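Local coordinates for protein adenosine kinase, putative (Trypanosoma brucei, PDB 3OTX) that probably phosphorylates adenosine to AMP with ATP and magnesium in the purine salvage pathway, and is captured here with a two-adenosine inhibitor bound across its adenosine and nucleotide sites, at residues R36-L41 and E133-A138; F194-S199 and A209-V214; S199-M204 and N224-K229. The protein carries 1 engineered substitution. One frame throughout, in Å; residues are numbered along the deposited sequence. Where two conformers were deposited one is given.

Contact 1: residues R36-L41 and E133-A138; sequences RGTAIL and ERTLVA. With AP5 (bis(adenosine)-5'-pentaphosphate), chain C.
The carbonyl oxygen of Leu136 is gripped by two donors: Ile40 N at 2.9 Å from Leu136 O, and a water that also donates to Thr38 O. The Ile40 bond is one rung of a parallel beta ladder between the short strand 39-41 and strand 133-141, at the edge of the five-stranded lid sheet of a ribokinase-fold (PfkB) kinase; the water is an added donor. Leu136 bonds on both sides of Ala39, since Leu136 N donates to Thr38 O over 2.8 Å, and the ladder runs on with Ala138 N to Ile40 O at 2.9 Å. Ahead of strand 39-41, the Thr135 side chain supplies the acceptor: its hydroxyl sits beside the backbone N (chi1 -55°), where Gly37 N reaches Thr135 OG1 at 2.8 Å, an N-H...O angle of 161°.

The two faces differ in what they meet. Ile40 and Val137 lie side by side, pointing the same way, with Ile40 CG1 3.9 Å from Val137 CG2, and both also touch Leu34. Ala39, Leu41, Leu136 and Ala138 project from the other face, where Ala138 CB is 3.6 Å from N7B of one inhibitor adenine. Arg134 NH2 donates to inhibitor O1D (3.1 Å, 172°), which lies in plane at the guanidinium edge; Met296 O holds NH1. At the loop end, Arg36 crosses Glu133 at about a right angle. Their charged groups stay beyond a salt bridge, and the Arg36 guanidinium is instead paired with Asp26. What Glu133 meets is the aliphatic part of the arginine, OE2 of Glu133 standing 3.1 Å from CD of Arg36.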
loop_
_atom_site.group_PDB
_atom_site.type_symbol
_atom_site.label_atom_id
_atom_site.label_comp_id
_atom_site.label_asym_id
_atom_site.label_seq_id
_atom_site.Cartn_x
_atom_site.Cartn_y
_atom_site.Cartn_z
ATOM N N ARG A 36 5.651 -14.284 -13.234
ATOM C CA ARG A 36 4.646 -14.733 -12.265
ATOM C C ARG A 36 4.843 -14.155 -10.872
ATOM O O ARG A 36 5.945 -14.191 -10.326
ATOM C CB ARG A 36 4.624 -16.266 -12.209
ATOM C CG ARG A 36 3.529 -16.841 -11.324
ATOM C CD ARG A 36 3.778 -18.326 -11.057
ATOM N NE ARG A 36 3.628 -19.136 -12.255
ATOM C CZ ARG A 36 2.575 -19.901 -12.508
ATOM N NH1 ARG A 36 1.580 -19.988 -11.631
ATOM N NH2 ARG A 36 2.530 -20.592 -13.632
ATOM N N GLY A 37 3.772 -13.607 -10.308
ATOM C CA GLY A 37 3.780 -13.102 -8.925
ATOM C C GLY A 37 4.373 -11.724 -8.695
ATOM O O GLY A 37 4.531 -11.298 -7.545
ATOM N N THR A 38 4.668 -11.014 -9.780
ATOM C CA THR A 38 5.241 -9.675 -9.728
ATOM C C THR A 38 4.215 -8.606 -10.099
ATOM O O THR A 38 3.179 -8.930 -10.715
ATOM C CB THR A 38 6.453 -9.523 -10.658
ATOM O OG1 THR A 38 6.043 -9.615 -12.033
ATOM C CG2 THR A 38 7.489 -10.587 -10.344
ATOM N N ALA A 39 4.506 -7.360 -9.722
ATOM C CA ALA A 39 3.746 -6.182 -10.162
ATOM C C ALA A 39 4.639 -5.363 -11.080
ATOM O O ALA A 39 5.832 -5.263 -10.841
ATOM C CB ALA A 39 3.326 -5.331 -8.978
ATOM N N ILE A 40 4.055 -4.803 -12.136
ATOM C CA ILE A 40 4.754 -3.872 -13.036
ATOM C C ILE A 40 3.802 -2.736 -13.392
ATOM O O ILE A 40 2.603 -2.795 -13.080
ATOM C CB ILE A 40 5.195 -4.554 -14.332
ATOM C CG1 ILE A 40 3.985 -5.101 -15.137
ATOM C CG2 ILE A 40 6.249 -5.655 -14.067
ATOM C CD1 ILE A 40 4.364 -5.419 -16.643
ATOM N N LEU A 41 4.350 -1.671 -13.984
ATOM C CA LEU A 41 3.547 -0.693 -14.694
ATOM C C LEU A 41 3.320 -1.159 -16.122
ATOM O O LEU A 41 4.220 -1.712 -16.772
ATOM C CB LEU A 41 4.259 0.670 -14.713
ATOM C CG LEU A 41 4.579 1.178 -13.293
ATOM C CD1 LEU A 41 5.324 2.492 -13.407
ATOM C CD2 LEU A 41 3.336 1.350 -12.455
ATOM N N GLU A 133 -0.772 -17.611 -7.084
ATOM C CA GLU A 133 -0.058 -16.356 -7.354
ATOM C C GLU A 133 -0.843 -15.372 -8.220
ATOM O O GLU A 133 -1.653 -15.764 -9.060
ATOM C CB GLU A 133 1.312 -16.640 -7.972
ATOM C CG GLU A 133 2.218 -17.445 -7.055
ATOM C CD GLU A 133 3.514 -17.838 -7.717
ATOM O OE1 GLU A 133 4.374 -16.951 -7.915
ATOM O OE2 GLU A 133 3.674 -19.039 -8.035
ATOM N N ARG A 134 -0.566 -14.095 -7.989
ATOM C CA ARG A 134 -1.204 -12.993 -8.697
ATOM C C ARG A 134 -0.108 -12.137 -9.338
ATOM O O ARG A 134 0.867 -11.776 -8.670
ATOM C CB ARG A 134 -2.041 -12.159 -7.717
ATOM C CG ARG A 134 -3.241 -12.905 -7.098
ATOM C CD ARG A 134 -3.456 -12.551 -5.618
ATOM N NE ARG A 134 -2.926 -11.236 -5.264
ATOM C CZ ARG A 134 -3.622 -10.105 -5.308
ATOM N NH1 ARG A 134 -4.899 -10.109 -5.684
ATOM N NH2 ARG A 134 -3.041 -8.974 -4.968
ATOM N N THR A 135 -0.268 -11.818 -10.618
ATOM C CA THR A 135 0.686 -10.997 -11.364
ATOM C C THR A 135 -0.061 -9.718 -11.775
ATOM O O THR A 135 -1.139 -9.805 -12.389
ATOM C CB THR A 135 1.170 -11.749 -12.588
ATOM O OG1 THR A 135 1.718 -13.014 -12.179
ATOM C CG2 THR A 135 2.226 -10.952 -13.355
ATOM N N LEU A 136 0.480 -8.566 -11.378
ATOM C CA LEU A 136 -0.272 -7.302 -11.443
ATOM C C LEU A 136 0.332 -6.386 -12.486
ATOM O O LEU A 136 1.545 -6.202 -12.528
ATOM C CB LEU A 136 -0.312 -6.589 -10.083
ATOM C CG LEU A 136 -0.535 -7.467 -8.853
ATOM C CD1 LEU A 136 -0.401 -6.638 -7.553
ATOM C CD2 LEU A 136 -1.912 -8.129 -8.976
ATOM N N VAL A 137 -0.520 -5.832 -13.345
ATOM C CA VAL A 137 -0.085 -4.871 -14.372
ATOM C C VAL A 137 -0.892 -3.585 -14.210
ATOM O O VAL A 137 -2.066 -3.552 -14.520
ATOM C CB VAL A 137 -0.288 -5.458 -15.751
ATOM C CG1 VAL A 137 0.187 -4.472 -16.848
ATOM C CG2 VAL A 137 0.498 -6.781 -15.890
ATOM N N ALA A 138 -0.258 -2.528 -13.709
ATOM C CA ALA A 138 -0.991 -1.299 -13.328
ATOM C C ALA A 138 -0.916 -0.262 -14.442
ATOM O O ALA A 138 0.194 0.126 -14.860
ATOM C CB ALA A 138 -0.397 -0.715 -12.033
HETATM P PA AP5 C . 2.918 -11.326 3.115
HETATM O O1A AP5 C . 2.821 -12.525 2.177
HETATM O O2A AP5 C . 4.292 -11.124 3.720
HETATM O O3A AP5 C . 2.523 -9.932 2.412
HETATM P PB AP5 C . 2.863 -9.478 0.901
HETATM O O1B AP5 C . 3.979 -10.273 0.296
HETATM O O2B AP5 C . 3.007 -7.996 0.929
HETATM O O3B AP5 C . 1.485 -9.890 0.217
HETATM P PG AP5 C . 1.053 -10.163 -1.290
HETATM O O1G AP5 C . -0.139 -11.069 -1.239
HETATM O O2G AP5 C . 2.112 -10.821 -2.147
HETATM O O3G AP5 C . 0.610 -8.733 -1.701
HETATM P PD AP5 C . 0.038 -8.175 -3.106
HETATM O O1D AP5 C . -0.079 -9.232 -4.189
HETATM O O2D AP5 C . 0.845 -6.939 -3.391
HETATM O O3D AP5 C . -1.474 -7.815 -2.686
HETATM P PE AP5 C . -1.971 -6.429 -2.026
HETATM O O1E AP5 C . -0.956 -5.955 -1.024
HETATM O O2E AP5 C . -3.414 -6.595 -1.555
HETATM O O5F AP5 C . 1.756 -11.479 4.209
HETATM C C5F AP5 C . 1.474 -10.423 5.128
HETATM C C4F AP5 C . 0.792 -11.004 6.343
HETATM O O4F AP5 C . -0.361 -11.758 5.944
HETATM C C3F AP5 C . 1.623 -12.026 7.114
HETATM O O3F AP5 C . 2.435 -11.367 8.055
HETATM C C2F AP5 C . 0.589 -12.940 7.704
HETATM O O2F AP5 C . 0.050 -12.363 8.867
HETATM C C1F AP5 C . -0.509 -12.937 6.636
HETATM N N9A AP5 C . -0.383 -14.048 5.649
HETATM C C8A AP5 C . 0.001 -13.938 4.309
HETATM N N7A AP5 C . -0.040 -15.186 3.766
HETATM C C5A AP5 C . -0.450 -16.062 4.713
HETATM C C6A AP5 C . -0.706 -17.415 4.710
HETATM N N6A AP5 C . -0.658 -18.140 3.589
HETATM N N1A AP5 C . -1.139 -18.011 5.870
HETATM C C2A AP5 C . -1.350 -17.287 7.033
HETATM N N3A AP5 C . -1.102 -15.931 7.019
HETATM C C4A AP5 C . -0.687 -15.330 5.887
HETATM O O5J AP5 C . -1.930 -5.385 -3.270
HETATM C C5J AP5 C . -2.751 -5.610 -4.403
HETATM C C4J AP5 C . -3.108 -4.221 -4.905
HETATM O O4J AP5 C . -1.967 -3.593 -5.513
HETATM C C3J AP5 C . -4.145 -4.220 -6.033
HETATM O O3J AP5 C . -5.389 -3.798 -5.476
HETATM C C2J AP5 C . -3.583 -3.247 -7.083
HETATM O O2J AP5 C . -4.536 -2.301 -7.551
HETATM C C1J AP5 C . -2.480 -2.561 -6.315
HETATM N N9B AP5 C . -1.433 -1.987 -7.174
HETATM C C8B AP5 C . -0.676 -2.689 -8.072
HETATM N N7B AP5 C . 0.136 -1.792 -8.690
HETATM C C5B AP5 C . -0.107 -0.544 -8.181
HETATM C C6B AP5 C . 0.443 0.717 -8.443
HETATM N N6B AP5 C . 1.350 0.952 -9.404
HETATM N N1B AP5 C . -0.092 1.762 -7.740
HETATM C C2B AP5 C . -1.033 1.630 -6.744
HETATM N N3B AP5 C . -1.605 0.395 -6.519
HETATM C C4B AP5 C . -1.106 -0.671 -7.213
HETATM O O HOH W 1 3.658 -8.116 -13.544
#

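Contact 2: residues F194-S199 and A209-V214; sequences FMINLS and AQLGEV
This is a purely apolar strand-to-helix contact in the core of the alpha/beta domain, where strand 193-197 of the large sheet is covered on one face by helix 208-214. The two elements belong to a beta-alpha-beta crossover: the chain leaves strand 193-197, passes through helices 201-206 and 208-214, and returns as the neighbouring parallel strand 220-224. The geometry agrees, for the short axes run at 156° to each other, nearly antiparallel, and approach to 11.4 Å, a separation bridged by side chains alone.

Every touching residue is buried, and the touching is done by a few methyls and one ring atom. From the helix come Leu211 and Val214, one turn apart, both pointing toward the strand; from the strand come Phe194 and Ile196, alternate residues on the same face, joined by Leu198 just past the strand end. CD1 of Leu211 meets two partners, CD2 of Leu198 at 4.2 Å and CD1 of Ile196, the latter read from one of two modelled conformers. Phe171, an adenosine-binding residue, and the inhibitor are both about 9 Å from the side chain of Leu198.

Farther along the helix, Val214 holds CG1 anti to its backbone nitrogen (chi1 167°), which turns that methyl toward Phe194 and CG2 of Ile196. Val214 and the Phe194 side chain cross at about a right angle, and CG1 of Val214 meets ring atom CE2 of Phe194 at 3.8 Å.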
loop_
_atom_site.group_PDB
_atom_site.type_symbol
_atom_site.label_atom_id
_atom_site.label_comp_id
_atom_site.label_asym_id
_atom_site.label_seq_id
_atom_site.Cartn_x
_atom_site.Cartn_y
_atom_site.Cartn_z
ATOM N N PHE A 194 5.501 9.720 9.547
ATOM C CA PHE A 194 5.475 9.421 8.129
ATOM C C PHE A 194 5.891 7.992 7.898
ATOM O O PHE A 194 6.930 7.556 8.409
ATOM C CB PHE A 194 6.401 10.357 7.344
ATOM C CG PHE A 194 6.201 10.252 5.857
ATOM C CD1 PHE A 194 5.215 11.010 5.226
ATOM C CD2 PHE A 194 6.927 9.332 5.113
ATOM C CE1 PHE A 194 4.995 10.901 3.869
ATOM C CE2 PHE A 194 6.706 9.203 3.723
ATOM C CZ PHE A 194 5.712 9.973 3.112
ATOM N N MET A 195 5.077 7.269 7.126
ATOM C CA MET A 195 5.279 5.848 6.889
ATOM C C MET A 195 5.185 5.562 5.404
ATOM O O MET A 195 4.326 6.116 4.721
ATOM C CB MET A 195 4.206 5.031 7.604
ATOM C CG MET A 195 3.918 5.468 9.019
ATOM S SD MET A 195 2.531 4.533 9.647
ATOM C CE MET A 195 3.047 2.896 9.163
ATOM N N ILE A 196 6.050 4.683 4.924
ATOM C CA ILE A 196 5.977 4.225 3.534
ATOM C C ILE A 196 6.026 2.717 3.477
ATOM O O ILE A 196 6.601 2.069 4.380
ATOM C CB ILE A 196 7.124 4.765 2.665
ATOM C CG1 ILE A 196 8.501 4.434 3.251
ATOM C CG2 ILE A 196 6.984 6.222 2.451
ATOM C CD1 ILE A 196 9.628 5.030 2.459
ATOM N N ASN A 197 5.423 2.144 2.443
ATOM C CA ASN A 197 5.630 0.746 2.108
ATOM C C ASN A 197 6.540 0.710 0.891
ATOM O O ASN A 197 6.423 1.562 0.042
ATOM C CB ASN A 197 4.269 0.094 1.822
ATOM C CG ASN A 197 4.381 -1.337 1.306
ATOM O OD1 ASN A 197 3.927 -1.630 0.217
ATOM N ND2 ASN A 197 4.988 -2.212 2.083
ATOM N N LEU A 198 7.399 -0.293 0.791
ATOM C CA LEU A 198 8.267 -0.405 -0.377
ATOM C C LEU A 198 7.553 -0.822 -1.663
ATOM O O LEU A 198 8.087 -0.607 -2.754
ATOM C CB LEU A 198 9.443 -1.334 -0.060
ATOM C CG LEU A 198 10.382 -0.837 1.051
ATOM C CD1 LEU A 198 11.611 -1.747 1.124
ATOM C CD2 LEU A 198 10.797 0.633 0.778
ATOM N N SER A 199 6.367 -1.433 -1.521
ATOM C CA SER A 199 5.410 -1.751 -2.636
ATOM C C SER A 199 5.813 -2.808 -3.644
ATOM O O SER A 199 5.010 -3.700 -3.951
ATOM C CB SER A 199 4.991 -0.494 -3.408
ATOM O OG SER A 199 4.263 0.421 -2.593
ATOM N N ALA A 209 16.206 6.778 -6.786
ATOM C CA ALA A 209 16.520 8.188 -6.492
ATOM C C ALA A 209 15.372 8.811 -5.717
ATOM O O ALA A 209 15.594 9.511 -4.702
ATOM C CB ALA A 209 16.814 8.986 -7.768
ATOM N N GLN A 210 14.155 8.553 -6.187
ATOM C CA GLN A 210 12.944 9.060 -5.524
ATOM C C GLN A 210 12.817 8.486 -4.116
ATOM O O GLN A 210 12.528 9.196 -3.148
ATOM C CB GLN A 210 11.702 8.690 -6.333
ATOM C CG GLN A 210 11.644 9.435 -7.677
ATOM C CD GLN A 210 12.235 8.636 -8.829
ATOM O OE1 GLN A 210 13.157 7.833 -8.669
ATOM N NE2 GLN A 210 11.690 8.856 -10.003
ATOM N N LEU A 211 13.000 7.170 -4.008
ATOM C CA LEU A 211 12.969 6.533 -2.704
ATOM C C LEU A 211 14.020 7.148 -1.778
ATOM O O LEU A 211 13.735 7.433 -0.605
ATOM C CB LEU A 211 13.196 5.011 -2.856
ATOM C CG LEU A 211 13.194 4.187 -1.569
ATOM C CD1 LEU A 211 11.887 4.316 -0.797
ATOM C CD2 LEU A 211 13.479 2.680 -1.888
ATOM N N GLY A 212 15.213 7.384 -2.302
ATOM C CA GLY A 212 16.282 7.988 -1.497
ATOM C C GLY A 212 15.949 9.380 -0.975
ATOM O O GLY A 212 16.394 9.753 0.113
ATOM N N GLU A 213 15.200 10.153 -1.753
ATOM C CA GLU A 213 14.790 11.493 -1.327
ATOM C C GLU A 213 13.859 11.430 -0.115
ATOM O O GLU A 213 13.898 12.303 0.763
ATOM C CB GLU A 213 14.090 12.249 -2.452
ATOM C CG GLU A 213 15.016 12.881 -3.449
ATOM C CD GLU A 213 14.352 14.013 -4.193
ATOM O OE1 GLU A 213 14.108 15.069 -3.572
ATOM O OE2 GLU A 213 14.100 13.850 -5.399
ATOM N N VAL A 214 13.029 10.385 -0.086
ATOM C CA VAL A 214 11.972 10.275 0.922
ATOM C C VAL A 214 12.414 9.550 2.200
ATOM O O VAL A 214 11.926 9.863 3.290
ATOM C CB VAL A 214 10.697 9.631 0.273
ATOM C CG1 VAL A 214 9.651 9.177 1.285
ATOM C CG2 VAL A 214 10.078 10.615 -0.759
#

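Contact 3: residues S199-M204 and N224-K229; sequences SAPFIM and NRHEAK. With AP5 (bis(adenosine)-5'-pentaphosphate), chain C.
Pro201 and His226 cross at about a right angle, the proline ring presenting CG over one face of the imidazole in a CH-pi contact. CG of Pro201 stands 4.0 Å from the centroid of the His226 ring and 26° off the ring normal, displaced toward CD2 and NE2. His226 lies in the first turn of helix 225-235; the Asn-X-X-Glu motif of PfkB kinases, linked in relatives to magnesium and phosphate binding, spans the N-cap Asn224 and Glu227.

Glu227 is the middle of the interface and meets the other segment along the length of its side chain. Its backbone and CB face Met204, which crosses it at about a right angle; Met204 is bent at both chi2 and chi3, bringing CE to 3.9 Å from Glu227 CB. Next, CG of Glu227 passes CD of Pro201, again crosswise. The extended chain then carries the carboxylate to the 199-200 turn, where OE2 of Glu227 is 3.0 Å from Ser199 O, two acceptors with no bond between them. A sodium ion lies about 5 Å from the glutamate side chain.

The other carboxylate oxygen is turned back on its own helix. Asn224 N donates to Glu227 OE1, meeting it from 58° out of the carboxylate plane, while Glu227 N donates to Asn224 OD1 at 2.8 Å. This reciprocal pair is a capping box with Asn224 as N-cap, and it fixes the amide so that its other end faces the phosphates: Asn224 ND2 donates to O1B of the inhibitor at 2.8 Å, N-H...O angle 165°.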
loop_
_atom_site.group_PDB
_atom_site.type_symbol
_atom_site.label_atom_id
_atom_site.label_comp_id
_atom_site.label_asym_id
_atom_site.label_seq_id
_atom_site.Cartn_x
_atom_site.Cartn_y
_atom_site.Cartn_z
ATOM N N SER A 199 6.367 -1.433 -1.521
ATOM C CA SER A 199 5.410 -1.751 -2.636
ATOM C C SER A 199 5.813 -2.808 -3.644
ATOM O O SER A 199 5.010 -3.700 -3.951
ATOM C CB SER A 199 4.991 -0.494 -3.408
ATOM O OG SER A 199 4.263 0.421 -2.593
ATOM N N ALA A 200 6.999 -2.694 -4.220
ATOM C CA ALA A 200 7.417 -3.646 -5.248
ATOM C C ALA A 200 8.895 -3.581 -5.470
ATOM O O ALA A 200 9.486 -2.502 -5.402
ATOM C CB ALA A 200 6.668 -3.353 -6.585
ATOM N N PRO A 201 9.511 -4.724 -5.796
ATOM C CA PRO A 201 10.914 -4.645 -6.121
ATOM C C PRO A 201 11.236 -3.598 -7.172
ATOM O O PRO A 201 12.297 -2.994 -7.080
ATOM C CB PRO A 201 11.247 -6.062 -6.618
ATOM C CG PRO A 201 10.313 -6.926 -5.805
ATOM C CD PRO A 201 9.022 -6.120 -5.704
ATOM N N PHE A 202 10.344 -3.312 -8.124
ATOM C CA PHE A 202 10.674 -2.316 -9.167
ATOM C C PHE A 202 10.866 -0.885 -8.676
ATOM O O PHE A 202 11.501 -0.065 -9.344
ATOM C CB PHE A 202 9.721 -2.364 -10.372
ATOM C CG PHE A 202 8.385 -1.696 -10.162
ATOM C CD1 PHE A 202 8.243 -0.313 -10.226
ATOM C CD2 PHE A 202 7.252 -2.474 -9.967
ATOM C CE1 PHE A 202 6.983 0.285 -10.055
ATOM C CE2 PHE A 202 5.996 -1.875 -9.815
ATOM C CZ PHE A 202 5.861 -0.508 -9.854
ATOM N N ILE A 203 10.316 -0.611 -7.501
ATOM C CA ILE A 203 10.515 0.686 -6.882
ATOM C C ILE A 203 12.011 0.839 -6.550
ATOM O O ILE A 203 12.610 1.873 -6.864
ATOM C CB ILE A 203 9.639 0.836 -5.608
ATOM C CG1 ILE A 203 8.126 0.867 -5.964
ATOM C CG2 ILE A 203 10.058 2.071 -4.810
ATOM C CD1 ILE A 203 7.704 2.078 -6.886
ATOM N N MET A 204 12.598 -0.175 -5.906
ATOM C CA MET A 204 14.022 -0.152 -5.576
ATOM C C MET A 204 14.924 -0.231 -6.814
ATOM O O MET A 204 16.008 0.350 -6.834
ATOM C CB MET A 204 14.361 -1.310 -4.633
ATOM C CG MET A 204 14.072 -1.083 -3.127
ATOM S SD MET A 204 12.365 -0.883 -2.625
ATOM C CE MET A 204 11.782 -2.597 -2.827
ATOM N N ASN A 224 7.582 -6.469 2.505
ATOM C CA ASN A 224 7.626 -7.912 2.656
ATOM C C ASN A 224 9.046 -8.459 2.505
ATOM O O ASN A 224 9.995 -7.706 2.283
ATOM C CB ASN A 224 6.653 -8.581 1.671
ATOM C CG ASN A 224 7.051 -8.373 0.234
ATOM O OD1 ASN A 224 8.136 -7.867 -0.060
ATOM N ND2 ASN A 224 6.177 -8.759 -0.677
ATOM N N ARG A 225 9.170 -9.784 2.567
ATOM C CA ARG A 225 10.481 -10.445 2.542
ATOM C C ARG A 225 11.232 -10.120 1.235
ATOM O O ARG A 225 12.437 -9.808 1.230
ATOM C CB ARG A 225 10.270 -11.960 2.654
ATOM C CG ARG A 225 11.556 -12.722 2.925
ATOM C CD ARG A 225 11.434 -14.194 2.532
ATOM N NE ARG A 225 10.743 -15.053 3.510
ATOM C CZ ARG A 225 9.441 -15.334 3.502
ATOM N NH1 ARG A 225 8.642 -14.780 2.590
ATOM N NH2 ARG A 225 8.930 -16.178 4.417
ATOM N N HIS A 226 10.508 -10.178 0.128
ATOM C CA HIS A 226 11.111 -9.981 -1.171
ATOM C C HIS A 226 11.634 -8.552 -1.361
ATOM O O HIS A 226 12.763 -8.356 -1.837
ATOM C CB HIS A 226 10.095 -10.340 -2.240
ATOM C CG HIS A 226 10.672 -10.475 -3.606
ATOM N ND1 HIS A 226 10.126 -11.313 -4.552
ATOM C CD2 HIS A 226 11.750 -9.895 -4.193
ATOM C CE1 HIS A 226 10.834 -11.238 -5.665
ATOM N NE2 HIS A 226 11.831 -10.393 -5.473
ATOM N N GLU A 227 10.806 -7.578 -0.986
ATOM C CA GLU A 227 11.153 -6.171 -1.076
ATOM C C GLU A 227 12.312 -5.877 -0.142
ATOM O O GLU A 227 13.166 -5.061 -0.483
ATOM C CB GLU A 227 9.945 -5.332 -0.704
ATOM C CG GLU A 227 8.828 -5.378 -1.753
ATOM C CD GLU A 227 7.467 -5.065 -1.144
ATOM O OE1 GLU A 227 7.390 -4.600 0.027
ATOM O OE2 GLU A 227 6.448 -5.297 -1.822
ATOM N N ALA A 228 12.356 -6.520 1.022
ATOM C CA ALA A 228 13.483 -6.309 1.929
ATOM C C ALA A 228 14.793 -6.763 1.280
ATOM O O ALA A 228 15.822 -6.061 1.354
ATOM C CB ALA A 228 13.257 -7.028 3.298
ATOM N N LYS A 229 14.768 -7.930 0.631
ATOM C CA LYS A 229 15.965 -8.385 -0.081
ATOM C C LYS A 229 16.331 -7.445 -1.237
ATOM O O LYS A 229 17.520 -7.234 -1.496
ATOM C CB LYS A 229 15.807 -9.817 -0.581
ATOM C CG LYS A 229 15.612 -10.805 0.542
ATOM C CD LYS A 229 15.360 -12.214 -0.008
ATOM C CE LYS A 229 15.292 -13.212 1.118
ATOM N NZ LYS A 229 14.777 -14.517 0.692
HETATM P PA AP5 C . 2.918 -11.326 3.115
HETATM O O1A AP5 C . 2.821 -12.525 2.177
HETATM O O2A AP5 C . 4.292 -11.124 3.720
HETATM O O3A AP5 C . 2.523 -9.932 2.412
HETATM P PB AP5 C . 2.863 -9.478 0.901
HETATM O O1B AP5 C . 3.979 -10.273 0.296
HETATM O O2B AP5 C . 3.007 -7.996 0.929
HETATM O O3B AP5 C . 1.485 -9.890 0.217
HETATM P PG AP5 C . 1.053 -10.163 -1.290
HETATM O O1G AP5 C . -0.139 -11.069 -1.239
HETATM O O2G AP5 C . 2.112 -10.821 -2.147
HETATM O O3G AP5 C . 0.610 -8.733 -1.701
HETATM P PD AP5 C . 0.038 -8.175 -3.106
HETATM O O1D AP5 C . -0.079 -9.232 -4.189
HETATM O O2D AP5 C . 0.845 -6.939 -3.391
HETATM O O3D AP5 C . -1.474 -7.815 -2.686
HETATM P PE AP5 C . -1.971 -6.429 -2.026
HETATM O O1E AP5 C . -0.956 -5.955 -1.024
HETATM O O2E AP5 C . -3.414 -6.595 -1.555
HETATM O O5F AP5 C . 1.756 -11.479 4.209
HETATM C C5F AP5 C . 1.474 -10.423 5.128
HETATM C C4F AP5 C . 0.792 -11.004 6.343
HETATM O O4F AP5 C . -0.361 -11.758 5.944
HETATM C C3F AP5 C . 1.623 -12.026 7.114
HETATM O O3F AP5 C . 2.435 -11.367 8.055
HETATM C C2F AP5 C . 0.589 -12.940 7.704
HETATM O O2F AP5 C . 0.050 -12.363 8.867
HETATM C C1F AP5 C . -0.509 -12.937 6.636
HETATM N N9A AP5 C . -0.383 -14.048 5.649
HETATM C C8A AP5 C . 0.001 -13.938 4.309
HETATM N N7A AP5 C . -0.040 -15.186 3.766
HETATM C C5A AP5 C . -0.450 -16.062 4.713
HETATM C C6A AP5 C . -0.706 -17.415 4.710
HETATM N N6A AP5 C . -0.658 -18.140 3.589
HETATM N N1A AP5 C . -1.139 -18.011 5.870
HETATM C C2A AP5 C . -1.350 -17.287 7.033
HETATM N N3A AP5 C . -1.102 -15.931 7.019
HETATM C C4A AP5 C . -0.687 -15.330 5.887
HETATM O O5J AP5 C . -1.930 -5.385 -3.270
HETATM C C5J AP5 C . -2.751 -5.610 -4.403
HETATM C C4J AP5 C . -3.108 -4.221 -4.905
HETATM O O4J AP5 C . -1.967 -3.593 -5.513
HETATM C C3J AP5 C . -4.145 -4.220 -6.033
HETATM O O3J AP5 C . -5.389 -3.798 -5.476
HETATM C C2J AP5 C . -3.583 -3.247 -7.083
HETATM O O2J AP5 C . -4.536 -2.301 -7.551
HETATM C C1J AP5 C . -2.480 -2.561 -6.315
HETATM N N9B AP5 C . -1.433 -1.987 -7.174
HETATM C C8B AP5 C . -0.676 -2.689 -8.072
HETATM N N7B AP5 C . 0.136 -1.792 -8.690
HETATM C C5B AP5 C . -0.107 -0.544 -8.181
HETATM C C6B AP5 C . 0.443 0.717 -8.443
HETATM N N6B AP5 C . 1.350 0.952 -9.404
HETATM N N1B AP5 C . -0.092 1.762 -7.740
HETATM C C2B AP5 C . -1.033 1.630 -6.744
HETATM N N3B AP5 C . -1.605 0.395 -6.519
HETATM C C4B AP5 C . -1.106 -0.671 -7.213
#

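Overall arrangement
Contact 1 belongs to the five-stranded lid sheet and is partly buried, held chiefly by backbone hydrogen bonds between strands. Contacts 2 and 3 are buried in the large alpha/beta domain and rest on side chains: contact 2 is wholly apolar, whereas contact 3 is centred on Glu227, which also closes a capping box with Asn224 inside segment 224-229. Contacts 2 and 3 share Ser199, and their segments alternate along the chain; Leu211 CD2 of contact 2 touches Met204 SD of contact 3 at 3.8 Å. Phe202, within 199-204, bridges to contact 1 by packing on Ala39, Ile40 and Leu41. Contacts 1 and 3 both touch the inhibitor; contact 2 has no residue touching it.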